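PDB 1LFP: probable transcriptional regulatory protein aq_1575, which is of uncertain function but probably binds DNA and takes part in regulating transcription. Local coordinates for residues G22-F25 with S26-R30; A101-N105 with R106-T110. All coordinates share one frame; numbering follows the deposited sequence.

Contact 1: G22-F25 with S26-R30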
loop_
_atom_site.group_PDB
_atom_site.type_symbol
_atom_site.label_atom_id
_atom_site.label_comp_id
_atom_site.label_asym_id
_atom_site.label_seq_id
_atom_site.Cartn_x
_atom_site.Cartn_y
_atom_site.Cartn_z
ATOM N N GLY A 22 -14.233 7.990 -4.191
ATOM C CA GLY A 22 -13.581 9.293 -4.060
ATOM C C GLY A 22 -12.284 9.120 -3.295
ATOM O O GLY A 22 -11.232 9.647 -3.673
ATOM N N LYS A 23 -12.352 8.379 -2.208
ATOM C CA LYS A 23 -11.170 8.128 -1.393
ATOM C C LYS A 23 -10.093 7.385 -2.156
ATOM O O LYS A 23 -8.887 7.741 -2.106
ATOM C CB LYS A 23 -11.567 7.343 -0.139
ATOM C CG LYS A 23 -11.931 8.230 1.041
ATOM C CD LYS A 23 -13.117 7.682 1.823
ATOM C CE LYS A 23 -14.400 8.004 1.085
ATOM N NZ LYS A 23 -15.619 7.296 1.576
ATOM N N LEU A 24 -10.499 6.349 -2.879
ATOM C CA LEU A 24 -9.552 5.572 -3.668
ATOM C C LEU A 24 -8.913 6.455 -4.765
ATOM O O LEU A 24 -7.684 6.472 -4.953
ATOM C CB LEU A 24 -10.270 4.405 -4.319
ATOM C CG LEU A 24 -9.406 3.543 -5.228
ATOM C CD1 LEU A 24 -8.516 2.687 -4.377
ATOM C CD2 LEU A 24 -10.287 2.727 -6.196
ATOM N N PHE A 25 -9.742 7.184 -5.487
ATOM C CA PHE A 25 -9.220 8.057 -6.553
ATOM C C PHE A 25 -8.307 9.132 -6.021
ATOM O O PHE A 25 -7.351 9.555 -6.699
ATOM C CB PHE A 25 -10.366 8.702 -7.317
ATOM C CG PHE A 25 -11.162 7.725 -8.142
ATOM C CD1 PHE A 25 -12.311 8.134 -8.815
ATOM C CD2 PHE A 25 -10.716 6.415 -8.302
ATOM C CE1 PHE A 25 -13.001 7.227 -9.661
ATOM C CE2 PHE A 25 -11.388 5.514 -9.129
ATOM C CZ PHE A 25 -12.531 5.922 -9.811
ATOM N N SER A 26 -8.615 9.609 -4.826
ATOM C CA SER A 26 -7.786 10.641 -4.234
ATOM C C SER A 26 -6.374 10.077 -4.076
ATOM O O SER A 26 -5.392 10.747 -4.391
ATOM C CB SER A 26 -8.387 11.087 -2.906
ATOM O OG SER A 26 -7.518 12.008 -2.265
ATOM N N LYS A 27 -6.276 8.837 -3.607
ATOM C CA LYS A 27 -4.988 8.188 -3.419
ATOM C C LYS A 27 -4.346 7.865 -4.764
ATOM O O LYS A 27 -3.117 7.968 -4.911
ATOM C CB LYS A 27 -5.171 6.938 -2.537
ATOM C CG LYS A 27 -5.623 7.361 -1.111
ATOM C CD LYS A 27 -5.809 6.241 -0.087
ATOM C CE LYS A 27 -6.068 6.868 1.324
ATOM N NZ LYS A 27 -6.155 5.838 2.381
ATOM N N LEU A 28 -5.145 7.503 -5.773
ATOM C CA LEU A 28 -4.512 7.218 -7.055
ATOM C C LEU A 28 -3.953 8.509 -7.670
ATOM O O LEU A 28 -2.910 8.488 -8.321
ATOM C CB LEU A 28 -5.495 6.550 -8.003
ATOM C CG LEU A 28 -5.644 5.030 -7.782
ATOM C CD1 LEU A 28 -4.429 4.319 -8.331
ATOM C CD2 LEU A 28 -5.802 4.705 -6.325
ATOM N N ILE A 29 -4.666 9.607 -7.466
ATOM C CA ILE A 29 -4.237 10.917 -7.962
ATOM C C ILE A 29 -2.896 11.272 -7.304
ATOM O O ILE A 29 -1.957 11.744 -7.986
ATOM C CB ILE A 29 -5.289 11.977 -7.599
ATOM C CG1 ILE A 29 -6.543 11.754 -8.475
ATOM C CG2 ILE A 29 -4.682 13.376 -7.760
ATOM C CD1 ILE A 29 -7.671 12.706 -8.213
ATOM N N ARG A 30 -2.797 11.073 -5.987
ATOM C CA ARG A 30 -1.548 11.360 -5.257
ATOM C C ARG A 30 -0.376 10.566 -5.827
ATOM O O ARG A 30 0.707 11.111 -6.024
ATOM C CB ARG A 30 -1.686 10.976 -3.784
ATOM C CG ARG A 30 -1.597 12.102 -2.815
ATOM C CD ARG A 30 -2.773 12.972 -2.939
ATOM N NE ARG A 30 -2.998 13.697 -1.697
ATOM C CZ ARG A 30 -3.992 13.447 -0.860
ATOM N NH1 ARG A 30 -4.863 12.488 -1.139
ATOM N NH2 ARG A 30 -4.106 14.145 0.266
#
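Leu-24 and Leu-28 make the apolar contact of this helical stretch. Their side chains lie side by side and point the same way, with Leu-24 CD1 3.9 Å from Leu-28 CD2. Leu-24 has CG anti to its backbone N (chi1 177°). In Leu-28, CG lies anti to the carbonyl carbon, beside the backbone N, and the second torsion (chi2 -75°) then turns CD2 back toward Leu-24 O. That approach, 2.9 Å from Leu-28 CD2 to Leu-24 O, is unusually short, and the exact placement of the methyl is doubtful. One residue on, CG1 of Ile-29 lies close to Phe-25 O.

Backbone bonds tie the two segments together. Ser-26 N donates to Gly-22 O at 2.9 Å and Lys-27 N to Lys-23 O at 3.2 Å. Leu-28 N bonds to Leu-24 O at 2.9 Å and Ile-29 N to Phe-25 O at 2.8 Å. These four bonds, each from residue i+4 to residue i, are the alpha-helical pattern. They belong to the first turns of helix 21-39, in the N-terminal domain of the TACO1/YebC family.

The CB of Phe-25 points away from the 26-30 segment, and its side chain packs on Ala-59 and Met-61. Ile-29 touches Met-61 too, so one flank of the helix rests on that loop.

Lys-27 keeps its aliphatic part near the helix, where its CG passes 3.4 Å from Lys-23 O. Beyond CG the Lys-27 chain is extended, and its NZ forms a salt bridge with Glu-226. The amine of Lys-23 finds a different partner: its NZ is hydrogen-bonded to Gln-20 OE1, just before this stretch.

Contact 2: A101-N105 with R106-T110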
loop_
_atom_site.group_PDB
_atom_site.type_symbol
_atom_site.label_atom_id
_atom_site.label_comp_id
_atom_site.label_asym_id
_atom_site.label_seq_id
_atom_site.Cartn_x
_atom_site.Cartn_y
_atom_site.Cartn_z
ATOM N N ALA A 101 2.882 7.957 3.735
ATOM C CA ALA A 101 1.946 9.024 3.442
ATOM C C ALA A 101 2.462 9.921 2.318
ATOM O O ALA A 101 3.654 9.941 2.024
ATOM C CB ALA A 101 1.704 9.831 4.706
ATOM N N THR A 102 1.536 10.597 1.632
ATOM C CA THR A 102 1.894 11.530 0.554
ATOM C C THR A 102 1.059 12.727 0.944
ATOM O O THR A 102 -0.173 12.682 0.841
ATOM C CB THR A 102 1.487 11.009 -0.850
ATOM O OG1 THR A 102 2.175 9.782 -1.142
ATOM C CG2 THR A 102 1.862 12.045 -1.920
ATOM N N THR A 103 1.722 13.796 1.389
ATOM C CA THR A 103 1.036 14.964 1.911
ATOM C C THR A 103 1.640 16.273 1.439
ATOM O O THR A 103 2.809 16.325 1.041
ATOM C CB THR A 103 1.014 14.915 3.489
ATOM O OG1 THR A 103 0.333 16.058 4.015
ATOM C CG2 THR A 103 2.433 14.871 4.059
ATOM N N ASP A 104 0.828 17.324 1.461
ATOM C CA ASP A 104 1.293 18.644 1.044
ATOM C C ASP A 104 1.535 19.518 2.268
ATOM O O ASP A 104 1.824 20.706 2.143
ATOM C CB ASP A 104 0.255 19.326 0.142
ATOM C CG ASP A 104 -0.990 19.763 0.904
ATOM O OD1 ASP A 104 -1.714 20.660 0.413
ATOM O OD2 ASP A 104 -1.256 19.210 1.994
ATOM N N ASN A 105 1.395 18.924 3.454
ATOM C CA ASN A 105 1.599 19.636 4.704
ATOM C C ASN A 105 1.984 18.637 5.794
ATOM O O ASN A 105 1.145 18.196 6.576
ATOM C CB ASN A 105 0.316 20.362 5.110
ATOM C CG ASN A 105 0.555 21.410 6.164
ATOM O OD1 ASN A 105 1.195 21.159 7.191
ATOM N ND2 ASN A 105 0.043 22.603 5.917
ATOM N N ARG A 106 3.257 18.273 5.824
ATOM C CA ARG A 106 3.786 17.335 6.804
ATOM C C ARG A 106 3.379 17.555 8.260
ATOM O O ARG A 106 3.012 16.606 8.955
ATOM C CB ARG A 106 5.315 17.318 6.709
ATOM C CG ARG A 106 5.864 16.260 5.777
ATOM C CD ARG A 106 7.327 16.512 5.447
ATOM N NE ARG A 106 7.473 17.418 4.314
ATOM C CZ ARG A 106 7.150 17.110 3.059
ATOM N NH1 ARG A 106 6.667 15.912 2.767
ATOM N NH2 ARG A 106 7.288 18.016 2.098
ATOM N N ASN A 107 3.457 18.795 8.742
ATOM C CA ASN A 107 3.095 19.087 10.132
ATOM C C ASN A 107 1.647 18.681 10.411
ATOM O O ASN A 107 1.328 18.122 11.467
ATOM C CB ASN A 107 3.298 20.584 10.411
ATOM C CG ASN A 107 2.921 20.985 11.826
ATOM O OD1 ASN A 107 3.378 20.390 12.811
ATOM N ND2 ASN A 107 2.086 22.016 11.936
ATOM N N ARG A 108 0.786 18.959 9.441
ATOM C CA ARG A 108 -0.633 18.661 9.540
ATOM C C ARG A 108 -0.836 17.151 9.635
ATOM O O ARG A 108 -1.474 16.654 10.565
ATOM C CB ARG A 108 -1.351 19.212 8.307
ATOM C CG ARG A 108 -2.716 19.781 8.612
ATOM C CD ARG A 108 -3.815 19.095 7.829
ATOM N NE ARG A 108 -3.592 19.070 6.387
ATOM C CZ ARG A 108 -2.881 18.140 5.754
ATOM N NH1 ARG A 108 -2.316 17.169 6.440
ATOM N NH2 ARG A 108 -2.757 18.155 4.436
ATOM N N THR A 109 -0.272 16.450 8.668
ATOM C CA THR A 109 -0.361 14.995 8.627
ATOM C C THR A 109 0.224 14.349 9.882
ATOM O O THR A 109 -0.357 13.419 10.450
ATOM C CB THR A 109 0.357 14.452 7.414
ATOM O OG1 THR A 109 -0.172 15.077 6.244
ATOM C CG2 THR A 109 0.131 12.952 7.275
ATOM N N THR A 110 1.363 14.847 10.342
ATOM C CA THR A 110 1.974 14.278 11.533
ATOM C C THR A 110 1.046 14.346 12.719
ATOM O O THR A 110 0.903 13.386 13.493
ATOM C CB THR A 110 3.302 14.994 11.876
ATOM O OG1 THR A 110 4.212 14.798 10.793
ATOM C CG2 THR A 110 3.910 14.423 13.155
HETATM O O HOH W 1 -2.441 16.458 2.018
#
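Asn-105 is the N-cap of helix 106-119, and its OD1 accepts from Arg-108 N at 3.2 Å. The donor stands above the plane of the amide carbonyl. Asn-105 O opens the helical pattern by accepting from Thr-109 N, in a nearly straight bond (171°) of 3.1 Å. The cap lies where strand 95-103 gives way to the helix, and an ST turn shapes the step: Asn-105 N donates to Thr-103 OG1 at 3.1 Å. With OG1 anti to its backbone N (chi1 -180°), Thr-103 also meets Thr-109 tip to tip. Its hydroxyl donates to Thr-109 OG1 at 2.5 Å, a length shorter than usual and to be read with care. Thr-109 OG1 has a second partner in Asp-230. Replacing Thr-103 with valine would probably leave the Asn-105 N-H without its acceptor and Thr-109 OG1 without the hydroxyl that donates to it. Arg-108, bent at chi2 and chi3, folds back over the turn, with Asn-105 CB over one guanidinium face. Its NH2 forms a salt bridge with Asp-104 OD2 at 3.1 Å and donates to water 1. Its NH1 is paired with Glu-112 and Asp-230.

Contact 1 is a surface contact within a single helix, while contact 2 is partly buried and joins the end of a strand to the start of a helix. Contact 1 lies in the N-terminal domain, contact 2 in the part holding the second and third domains, and they share no element. Contact 1 relies on repeated backbone bonds and leucine packing. Contact 2 relies mostly on side chains: an asparagine cap, a threonine pair and a salt bridge. Their centres lie about 16 Å apart, yet they touch, with Arg-30 CG 3.6 Å from Thr-102 CG2. Asp-230 also links them. It is bound by Arg-108 and Thr-109, and it forms a long, weak ion pair with Arg-30.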